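Local coordinates for SidF, inhibitor of growth family, member 3 (Legionella pneumophila subsp. pneumophila, PDB 4FYE), which is a phosphoinositide phosphatase from Legionella, probably removing the 3-phosphate from phosphatidylinositol phosphates at the membrane, at residues 379-382 against 383-387; 435-438 against 439-443; 484-487 against 488-492; 558-561 against 562-566. The protein carries 1 engineered substitution. All blocks are in the same frame, centred on the assembly; numbering follows the deposited sequence.

Four local contacts, three within helices and one at the start of a helix, follow in chain order from interaction 1 to interaction 4 within the phosphatase region. Interaction 1 is on helix 373-387 and interaction 2 at the start of helix 438-458, their centres about 15 Å apart; D385 of the first and R443 of the second form a salt bridge. R443 also reaches E492 of interaction 3, on helix 482-514, by a long, weak ion pair, the centres of interactions 2 and 3 being about 18 Å apart. Interaction 4, on the succeeding helix 522-583, touches none of the others and lies about 24 Å from interaction 3, centre to centre. Charge thus links a buried helix outward to the surface of a predicted coiled coil.

Interaction 1. Residues 379-382 against 383-387; sequences YVRQ and MMDAF
D385 OD2 is gripped from within the helix by R381, one turn earlier, in a salt bridge whose donor, R381 NE, lies 2.8 Å away. R381 NH2, 3.3 Å from D385 OD2, adds a weak second bond. The approach is not the flat, paired one: the two planes are turned 68° apart, and NE meets OD2 on its anti side, out of the carboxylate plane. Bends at chi2 and chi3 fold the arginine forward along the helix and bring the NE side of the group to D385. Two outside charges complete the cluster, R443 with NH1 on the same OD2 and E543 on R381 NH2.

Backbone bonds of the usual helical spacing run beneath, the straightest from M384 N to V380 O at 2.8 Å and 175°; D385 N reaches R381 O at 3.2 Å. On a different flank V380 CG1 touches M384 SD at 4.1 Å, an oblique contact. With chi2 of M384 extended (-179°), the sulfur is carried out toward strands 353-360 and 402-416, against which M384 packs, while M383 faces helices 284-311 and 482-514.

Since both arginines converge on one buried oxygen, D385 is probably held ionised, its negative charge offsetting the closeness of two guanidinium groups, with E543 balancing R381 further.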
loop_
_atom_site.group_PDB
_atom_site.type_symbol
_atom_site.label_atom_id
_atom_site.label_comp_id
_atom_site.label_asym_id
_atom_site.label_seq_id
_atom_site.Cartn_x
_atom_site.Cartn_y
_atom_site.Cartn_z
ATOM N N TYR A 379 -8.481 5.761 -14.877
ATOM C CA TYR A 379 -9.607 6.167 -14.043
ATOM C C TYR A 379 -9.180 6.744 -12.707
ATOM O O TYR A 379 -9.856 7.618 -12.143
ATOM C CB TYR A 379 -10.507 4.985 -13.784
ATOM C CG TYR A 379 -11.290 4.514 -14.983
ATOM C CD1 TYR A 379 -10.934 4.903 -16.275
ATOM C CD2 TYR A 379 -12.393 3.689 -14.835
ATOM C CE1 TYR A 379 -11.657 4.499 -17.384
ATOM C CE2 TYR A 379 -13.066 3.232 -15.947
ATOM C CZ TYR A 379 -12.691 3.661 -17.196
ATOM O OH TYR A 379 -13.377 3.283 -18.259
ATOM N N VAL A 380 -8.077 6.233 -12.183
ATOM C CA VAL A 380 -7.696 6.574 -10.834
ATOM C C VAL A 380 -7.030 7.919 -10.949
ATOM O O VAL A 380 -7.380 8.866 -10.218
ATOM C CB VAL A 380 -6.785 5.487 -10.199
ATOM C CG1 VAL A 380 -6.048 6.044 -8.999
ATOM C CG2 VAL A 380 -7.567 4.231 -9.812
ATOM N N ARG A 381 -6.126 8.045 -11.917
ATOM C CA ARG A 381 -5.470 9.328 -12.169
ATOM C C ARG A 381 -6.472 10.479 -12.458
ATOM O O ARG A 381 -6.291 11.588 -12.010
ATOM C CB ARG A 381 -4.377 9.148 -13.232
ATOM C CG ARG A 381 -4.338 10.167 -14.340
ATOM C CD ARG A 381 -3.596 11.411 -13.943
ATOM N NE ARG A 381 -4.339 12.606 -14.334
ATOM C CZ ARG A 381 -5.394 12.677 -15.156
ATOM N NH1 ARG A 381 -5.899 11.604 -15.750
ATOM N NH2 ARG A 381 -5.956 13.854 -15.389
ATOM N N GLN A 382 -7.571 10.186 -13.120
ATOM C CA GLN A 382 -8.574 11.206 -13.413
ATOM C C GLN A 382 -9.382 11.597 -12.152
ATOM O O GLN A 382 -9.623 12.803 -11.886
ATOM C CB GLN A 382 -9.456 10.675 -14.543
ATOM C CG GLN A 382 -10.796 11.343 -14.748
ATOM C CD GLN A 382 -11.497 10.899 -16.032
ATOM O OE1 GLN A 382 -12.221 11.700 -16.648
ATOM N NE2 GLN A 382 -11.266 9.637 -16.463
ATOM N N MET A 383 -9.779 10.594 -11.363
ATOM C CA MET A 383 -10.524 10.864 -10.123
ATOM C C MET A 383 -9.644 11.551 -9.020
ATOM O O MET A 383 -10.088 12.465 -8.339
ATOM C CB MET A 383 -11.290 9.616 -9.636
ATOM C CG MET A 383 -12.095 8.879 -10.705
ATOM S SD MET A 383 -13.381 9.796 -11.640
ATOM C CE MET A 383 -12.452 11.035 -12.484
ATOM N N MET A 384 -8.392 11.133 -8.878
ATOM C CA MET A 384 -7.463 11.860 -8.027
ATOM C C MET A 384 -7.384 13.323 -8.422
ATOM O O MET A 384 -7.435 14.209 -7.546
ATOM C CB MET A 384 -6.043 11.217 -8.010
ATOM C CG MET A 384 -5.949 9.885 -7.254
ATOM S SD MET A 384 -4.254 9.239 -7.271
ATOM C CE MET A 384 -3.547 10.613 -6.398
ATOM N N ASP A 385 -7.246 13.593 -9.721
ATOM C CA ASP A 385 -7.159 15.000 -10.201
ATOM C C ASP A 385 -8.509 15.730 -10.136
ATOM O O ASP A 385 -8.542 16.965 -10.068
ATOM C CB ASP A 385 -6.578 15.101 -11.625
ATOM C CG ASP A 385 -5.049 15.320 -11.656
ATOM O OD1 ASP A 385 -4.449 15.868 -10.682
ATOM O OD2 ASP A 385 -4.439 14.923 -12.693
ATOM N N ALA A 386 -9.606 14.969 -10.178
ATOM C CA ALA A 386 -10.972 15.508 -10.018
ATOM C C ALA A 386 -11.100 16.180 -8.681
ATOM O O ALA A 386 -11.652 17.308 -8.590
ATOM C CB ALA A 386 -11.996 14.384 -10.102
ATOM N N PHE A 387 -10.584 15.510 -7.639
ATOM C CA PHE A 387 -10.632 16.091 -6.291
ATOM C C PHE A 387 -9.511 17.072 -6.025
ATOM O O PHE A 387 -9.651 17.919 -5.128
ATOM C CB PHE A 387 -10.631 15.009 -5.199
ATOM C CG PHE A 387 -12.010 14.451 -4.866
ATOM C CD1 PHE A 387 -12.931 15.198 -4.085
ATOM C CD2 PHE A 387 -12.384 13.171 -5.282
ATOM C CE1 PHE A 387 -14.180 14.664 -3.718
ATOM C CE2 PHE A 387 -13.648 12.644 -4.919
ATOM C CZ PHE A 387 -14.535 13.388 -4.118
#

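Interaction 2. Residues 435-438 against 439-443; sequences SVTK and NQNAR
Residues 435-437 lead into helix 438-458, and the carbonyls of T437 and K438 accept from four residues on. T437 O takes N441 N at 3.0 Å, with the donor nearly in line with the C=O. K438 O accepts from A442 N at 3.2 Å, and here the N-H points almost straight at it, at 176°.

Above this turn the side chains of T437 and N441 approach each other. T437 OG1 and N441 ND2 are 3.4 Å apart, but the angle is too poor for a direct bond. A water mediates instead, 2.7 Å from T437 OG1, and it accepts weakly from N441 ND2. The threonine hydroxyl takes the crowded position between backbone N and carbonyl carbon (chi1 56°), which turns it to the asparagine's side. The amide's stronger partner is S416 O at the end of strand 402-416.

Within 439-443, on another side of the helix, R443 NH1 donates to Q440 OE1 at 2.8 Å, in the carbonyl plane and on a lone pair. D385 of helix 373-387 is the charged partner of the same NH1. Y547 OH shares the Q440 oxygen, and M414 O takes Q440 NE2.

Fixed at both ends, the Q440 amide has little freedom to turn over; it helps orient the R443 guanidinium, whose charge is met by D385, in a polar cluster joining this helix to strand 402-416 and helices 373-387 and 522-583.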
loop_
_atom_site.group_PDB
_atom_site.type_symbol
_atom_site.label_atom_id
_atom_site.label_comp_id
_atom_site.label_asym_id
_atom_site.label_seq_id
_atom_site.Cartn_x
_atom_site.Cartn_y
_atom_site.Cartn_z
ATOM N N SER A 435 4.137 4.724 -23.958
ATOM C CA SER A 435 3.822 6.143 -23.960
ATOM C C SER A 435 2.553 6.602 -23.212
ATOM O O SER A 435 2.370 7.813 -23.020
ATOM C CB SER A 435 3.713 6.662 -25.395
ATOM O OG SER A 435 2.428 6.355 -25.900
ATOM N N VAL A 436 1.689 5.662 -22.845
ATOM C CA VAL A 436 0.477 5.952 -22.101
ATOM C C VAL A 436 0.687 6.841 -20.842
ATOM O O VAL A 436 -0.162 7.642 -20.535
ATOM C CB VAL A 436 -0.201 4.646 -21.616
ATOM C CG1 VAL A 436 -1.406 4.987 -20.721
ATOM C CG2 VAL A 436 -0.645 3.813 -22.799
ATOM N N THR A 437 1.793 6.666 -20.114
ATOM C CA THR A 437 2.020 7.257 -18.796
ATOM C C THR A 437 3.077 8.357 -18.917
ATOM O O THR A 437 3.398 9.019 -17.901
ATOM C CB THR A 437 2.609 6.209 -17.791
ATOM O OG1 THR A 437 3.826 5.673 -18.367
ATOM C CG2 THR A 437 1.621 5.093 -17.470
ATOM N N LYS A 438 3.658 8.508 -20.114
ATOM C CA LYS A 438 4.717 9.517 -20.372
ATOM C C LYS A 438 4.351 10.880 -19.770
ATOM O O LYS A 438 5.115 11.417 -18.960
ATOM C CB LYS A 438 5.017 9.653 -21.880
ATOM C CG LYS A 438 6.392 10.251 -22.222
ATOM C CD LYS A 438 6.453 10.963 -23.598
ATOM C CE LYS A 438 6.501 12.521 -23.574
ATOM N NZ LYS A 438 6.210 13.215 -22.263
ATOM N N ASN A 439 3.196 11.434 -20.172
ATOM C CA ASN A 439 2.748 12.752 -19.686
ATOM C C ASN A 439 2.619 12.869 -18.139
ATOM O O ASN A 439 3.117 13.857 -17.520
ATOM C CB ASN A 439 1.420 13.161 -20.361
ATOM C CG ASN A 439 1.622 13.688 -21.805
ATOM O OD1 ASN A 439 2.750 13.975 -22.245
ATOM N ND2 ASN A 439 0.524 13.813 -22.546
ATOM N N GLN A 440 1.956 11.878 -17.519
ATOM C CA GLN A 440 1.584 12.007 -16.110
ATOM C C GLN A 440 2.842 11.887 -15.297
ATOM O O GLN A 440 3.005 12.564 -14.292
ATOM C CB GLN A 440 0.538 10.978 -15.727
ATOM C CG GLN A 440 0.109 10.972 -14.255
ATOM C CD GLN A 440 -0.137 12.354 -13.664
ATOM O OE1 GLN A 440 -0.617 13.290 -14.332
ATOM N NE2 GLN A 440 0.234 12.497 -12.421
ATOM N N ASN A 441 3.792 11.120 -15.805
ATOM C CA ASN A 441 5.014 10.858 -15.065
ATOM C C ASN A 441 5.956 12.061 -15.060
ATOM O O ASN A 441 6.485 12.471 -13.988
ATOM C CB ASN A 441 5.678 9.564 -15.566
ATOM C CG ASN A 441 4.980 8.315 -15.039
ATOM O OD1 ASN A 441 4.237 8.371 -14.057
ATOM N ND2 ASN A 441 5.206 7.181 -15.700
ATOM N N ALA A 442 6.102 12.678 -16.221
ATOM C CA ALA A 442 6.732 14.006 -16.272
ATOM C C ALA A 442 5.996 15.131 -15.432
ATOM O O ALA A 442 6.629 15.865 -14.654
ATOM C CB ALA A 442 6.988 14.443 -17.717
ATOM N N ARG A 443 4.681 15.275 -15.561
ATOM C CA ARG A 443 3.946 16.119 -14.627
ATOM C C ARG A 443 4.342 15.820 -13.157
ATOM O O ARG A 443 4.807 16.727 -12.423
ATOM C CB ARG A 443 2.465 15.870 -14.825
ATOM C CG ARG A 443 1.527 16.639 -13.884
ATOM C CD ARG A 443 0.197 16.837 -14.598
ATOM N NE ARG A 443 -0.768 17.483 -13.744
ATOM C CZ ARG A 443 -1.588 16.849 -12.915
ATOM N NH1 ARG A 443 -1.584 15.528 -12.864
ATOM N NH2 ARG A 443 -2.451 17.559 -12.177
HETATM O O HOH W 1 6.514 5.684 -18.433
#

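Interaction 3. Residues 484-487 against 488-492; sequences LNQQ and ITEKE
T489 OG1 donates to N485 O over 2.6 Å, one turn back along helix 482-514. The same carbonyl oxygen takes T489 N at 3.0 Å, so a single residue bonds it twice: the amide arrives nearly in line with the C=O, the hydroxyl tilted 32° from the carbonyl plane. A chi1 of 23°, short of the usual staggered value, swings the hydroxyl back over the backbone. I488 N divides itself between two weak bonds, to L484 O at 3.0 Å and N485 O at 3.2 Å, a slightly irregular turn. The next bond is regular, E490 N to Q486 O at 3.0 Å.

Further out, the E490 side chain leans over the preceding turn. Its CG stands 3.2 Å from Q486 O. With that CG beside the backbone N (chi1 -70°), the chain lies over the turn and E490 OE1 is also 3.2 Å from Q486 O, two acceptors side by side. I488 packs its CG1 branch 3.3 Å from L484 O.

L484 leans on Q552 and I553, K491 on Q542 and A545; as one helix advances the other recedes, so helices 482-514 and 522-583 run antiparallel in this predicted coiled coil.

At this largely exposed turn the hydroxyl gives N485 O a second strong donor beside the backbone N-H, while the crowding of E490 OE1 against Q486 O is probably mildly repulsive.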
loop_
_atom_site.group_PDB
_atom_site.type_symbol
_atom_site.label_atom_id
_atom_site.label_comp_id
_atom_site.label_asym_id
_atom_site.label_seq_id
_atom_site.Cartn_x
_atom_site.Cartn_y
_atom_site.Cartn_z
ATOM N N LEU A 484 6.545 29.200 -17.039
ATOM C CA LEU A 484 5.618 28.124 -17.354
ATOM C C LEU A 484 4.852 27.623 -16.128
ATOM O O LEU A 484 3.698 27.208 -16.245
ATOM C CB LEU A 484 6.335 26.994 -18.054
ATOM C CG LEU A 484 7.081 27.351 -19.338
ATOM C CD1 LEU A 484 8.407 26.599 -19.371
ATOM C CD2 LEU A 484 6.237 26.997 -20.556
ATOM N N ASN A 485 5.480 27.673 -14.953
ATOM C CA ASN A 485 4.796 27.277 -13.696
ATOM C C ASN A 485 3.576 28.168 -13.420
ATOM O O ASN A 485 2.502 27.667 -13.059
ATOM C CB ASN A 485 5.763 27.248 -12.497
ATOM C CG ASN A 485 6.345 25.859 -12.245
ATOM O OD1 ASN A 485 5.645 24.861 -12.349
ATOM N ND2 ASN A 485 7.619 25.796 -11.891
ATOM N N GLN A 486 3.755 29.482 -13.635
ATOM C CA GLN A 486 2.673 30.474 -13.559
ATOM C C GLN A 486 1.511 30.149 -14.503
ATOM O O GLN A 486 0.336 30.136 -14.105
ATOM C CB GLN A 486 3.224 31.867 -13.910
ATOM C CG GLN A 486 2.391 33.031 -13.407
ATOM C CD GLN A 486 2.390 33.108 -11.889
ATOM O OE1 GLN A 486 3.004 34.003 -11.323
ATOM N NE2 GLN A 486 1.722 32.153 -11.222
ATOM N N GLN A 487 1.871 29.880 -15.753
ATOM C CA GLN A 487 0.926 29.508 -16.793
ATOM C C GLN A 487 0.131 28.214 -16.491
ATOM O O GLN A 487 -0.974 28.016 -17.024
ATOM C CB GLN A 487 1.704 29.326 -18.096
ATOM C CG GLN A 487 2.374 30.582 -18.657
ATOM C CD GLN A 487 2.734 30.389 -20.141
ATOM O OE1 GLN A 487 3.839 30.744 -20.574
ATOM N NE2 GLN A 487 1.797 29.811 -20.905
ATOM N N ILE A 488 0.712 27.332 -15.666
ATOM C CA ILE A 488 0.077 26.060 -15.290
ATOM C C ILE A 488 -0.891 26.256 -14.126
ATOM O O ILE A 488 -2.061 25.832 -14.169
ATOM C CB ILE A 488 1.129 24.978 -14.905
ATOM C CG1 ILE A 488 1.889 24.447 -16.137
ATOM C CG2 ILE A 488 0.482 23.801 -14.150
ATOM C CD1 ILE A 488 2.990 23.438 -15.771
ATOM N N THR A 489 -0.397 26.898 -13.074
ATOM C CA THR A 489 -1.211 27.090 -11.895
ATOM C C THR A 489 -2.392 27.997 -12.200
ATOM O O THR A 489 -3.483 27.774 -11.674
ATOM C CB THR A 489 -0.379 27.526 -10.690
ATOM O OG1 THR A 489 0.827 28.117 -11.169
ATOM C CG2 THR A 489 -0.019 26.264 -9.860
ATOM N N GLU A 490 -2.193 28.954 -13.106
ATOM C CA GLU A 490 -3.338 29.658 -13.716
ATOM C C GLU A 490 -4.319 28.679 -14.403
ATOM O O GLU A 490 -5.520 28.661 -14.060
ATOM C CB GLU A 490 -2.917 30.795 -14.677
ATOM C CG GLU A 490 -2.310 32.012 -14.008
ATOM C CD GLU A 490 -1.673 32.985 -15.012
ATOM O OE1 GLU A 490 -0.855 32.552 -15.860
ATOM O OE2 GLU A 490 -1.995 34.199 -14.954
ATOM N N LYS A 491 -3.847 27.841 -15.329
ATOM C CA LYS A 491 -4.832 26.935 -15.941
ATOM C C LYS A 491 -5.443 25.880 -15.033
ATOM O O LYS A 491 -6.601 25.502 -15.221
ATOM C CB LYS A 491 -4.405 26.326 -17.270
ATOM C CG LYS A 491 -5.643 25.924 -18.072
ATOM C CD LYS A 491 -5.369 24.841 -19.124
ATOM C CE LYS A 491 -4.424 25.295 -20.240
ATOM N NZ LYS A 491 -5.037 26.142 -21.318
ATOM N N GLU A 492 -4.680 25.405 -14.057
ATOM C CA GLU A 492 -5.218 24.401 -13.135
ATOM C C GLU A 492 -6.309 25.025 -12.274
ATOM O O GLU A 492 -7.320 24.390 -11.962
ATOM C CB GLU A 492 -4.122 23.752 -12.284
ATOM C CG GLU A 492 -4.551 22.419 -11.660
ATOM C CD GLU A 492 -4.169 21.160 -12.459
ATOM O OE1 GLU A 492 -2.956 20.833 -12.614
ATOM O OE2 GLU A 492 -5.103 20.450 -12.901
#

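Interaction 4. Residues 558-561 against 562-566; sequences KAYY and TEHKG
Helix 522-583, whose earlier part belongs to a predicted coiled coil, carries this surface turn, where T562 bonds back twice to K558. K558 O accepts T562 OG1 at 2.5 Å and T562 N at 3.0 Å. The amide lies nearly in line with the carbonyl, whereas the hydroxyl comes from above its plane, 39° out of it. Threonine here uses its side chain to double a backbone bond within the helix.

The aromatic pair Y560 and H564, four residues apart and so on one side of the helix, stacks face to face. Their centroids are 3.5 Å apart and the planes 28° from parallel, the imidazole lying over one face of the tyrosine ring. Y560 CG stands anti to the backbone N, sending the ring along the helix toward H564. E563 CB lies over the rim of the opposite face of the imidazole. Since the imidazole is modelled too close to the Y560 carbonyl oxygen, the exact spacing of this stack is doubtful. The phenol is tied separately, its OH bonding to L475 O at the end of helix 467-476.

On another side of the same helix the ring of Y561 receives K565 CB over one face, a CH-pi contact 4.1 Å from the centroid and 18° off the normal. The lysine then doubles back through successive bends, and its NZ donates to T562 O at 2.7 Å, in the carbonyl plane. Beyond it, Y561 packs on Q610 and E611, and K558 on Y614, of helix 590-614.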
loop_
_atom_site.group_PDB
_atom_site.type_symbol
_atom_site.label_atom_id
_atom_site.label_comp_id
_atom_site.label_asym_id
_atom_site.label_seq_id
_atom_site.Cartn_x
_atom_site.Cartn_y
_atom_site.Cartn_z
ATOM N N LYS A 558 15.701 18.497 -17.915
ATOM C CA LYS A 558 16.489 17.393 -18.430
ATOM C C LYS A 558 17.870 17.927 -18.837
ATOM O O LYS A 558 18.903 17.467 -18.351
ATOM C CB LYS A 558 15.735 16.746 -19.600
ATOM C CG LYS A 558 16.416 15.574 -20.307
ATOM C CD LYS A 558 15.412 14.933 -21.267
ATOM C CE LYS A 558 15.581 13.430 -21.454
ATOM N NZ LYS A 558 16.620 13.173 -22.459
ATOM N N ALA A 559 17.887 18.931 -19.694
ATOM C CA ALA A 559 19.163 19.507 -20.112
ATOM C C ALA A 559 19.946 20.084 -18.925
ATOM O O ALA A 559 21.184 20.041 -18.920
ATOM C CB ALA A 559 18.956 20.571 -21.178
ATOM N N TYR A 560 19.232 20.628 -17.931
ATOM C CA TYR A 560 19.900 21.205 -16.770
ATOM C C TYR A 560 20.534 20.107 -15.939
ATOM O O TYR A 560 21.691 20.226 -15.518
ATOM C CB TYR A 560 18.910 21.947 -15.912
ATOM C CG TYR A 560 19.518 22.572 -14.679
ATOM C CD1 TYR A 560 19.744 21.811 -13.540
ATOM C CD2 TYR A 560 19.861 23.948 -14.652
ATOM C CE1 TYR A 560 20.294 22.366 -12.406
ATOM C CE2 TYR A 560 20.413 24.527 -13.515
ATOM C CZ TYR A 560 20.628 23.733 -12.387
ATOM O OH TYR A 560 21.156 24.264 -11.218
ATOM N N TYR A 561 19.790 19.031 -15.712
ATOM C CA TYR A 561 20.295 17.944 -14.892
ATOM C C TYR A 561 21.520 17.312 -15.521
ATOM O O TYR A 561 22.486 16.979 -14.838
ATOM C CB TYR A 561 19.230 16.870 -14.675
ATOM C CG TYR A 561 19.792 15.647 -13.997
ATOM C CD1 TYR A 561 20.118 15.671 -12.655
ATOM C CD2 TYR A 561 20.032 14.486 -14.705
ATOM C CE1 TYR A 561 20.649 14.565 -12.031
ATOM C CE2 TYR A 561 20.566 13.377 -14.089
ATOM C CZ TYR A 561 20.869 13.426 -12.751
ATOM O OH TYR A 561 21.399 12.333 -12.128
ATOM N N THR A 562 21.478 17.150 -16.832
ATOM C CA THR A 562 22.578 16.508 -17.518
ATOM C C THR A 562 23.839 17.326 -17.335
ATOM O O THR A 562 24.910 16.781 -17.095
ATOM C CB THR A 562 22.297 16.384 -19.018
ATOM O OG1 THR A 562 20.896 16.180 -19.225
ATOM C CG2 THR A 562 23.059 15.223 -19.592
ATOM N N GLU A 563 23.706 18.640 -17.456
ATOM C CA GLU A 563 24.827 19.543 -17.252
ATOM C C GLU A 563 25.369 19.579 -15.827
ATOM O O GLU A 563 26.576 19.581 -15.615
ATOM C CB GLU A 563 24.435 20.957 -17.677
ATOM C CG GLU A 563 24.934 21.355 -19.052
ATOM C CD GLU A 563 25.675 22.674 -19.029
ATOM O OE1 GLU A 563 26.611 22.810 -18.217
ATOM O OE2 GLU A 563 25.319 23.571 -19.820
ATOM N N HIS A 564 24.474 19.618 -14.850
ATOM C CA HIS A 564 24.878 19.875 -13.483
ATOM C C HIS A 564 25.043 18.674 -12.616
ATOM O O HIS A 564 25.422 18.789 -11.436
ATOM C CB HIS A 564 23.912 20.849 -12.843
ATOM C CG HIS A 564 23.631 22.052 -13.696
ATOM N ND1 HIS A 564 24.362 23.174 -13.622
ATOM C CD2 HIS A 564 22.674 22.270 -14.679
ATOM C CE1 HIS A 564 23.890 24.071 -14.502
ATOM N NE2 HIS A 564 22.859 23.514 -15.149
ATOM N N LYS A 565 24.812 17.504 -13.181
ATOM C CA LYS A 565 24.672 16.314 -12.374
ATOM C C LYS A 565 25.924 16.052 -11.566
ATOM O O LYS A 565 25.846 15.683 -10.403
ATOM C CB LYS A 565 24.360 15.118 -13.267
ATOM C CG LYS A 565 25.384 14.004 -13.189
ATOM C CD LYS A 565 25.585 13.355 -14.548
ATOM C CE LYS A 565 26.488 14.189 -15.445
ATOM N NZ LYS A 565 25.935 14.321 -16.821
ATOM N N GLY A 566 27.081 16.268 -12.171
ATOM C CA GLY A 566 28.333 15.955 -11.514
ATOM C C GLY A 566 28.541 16.754 -10.247
ATOM O O GLY A 566 29.032 16.232 -9.250
#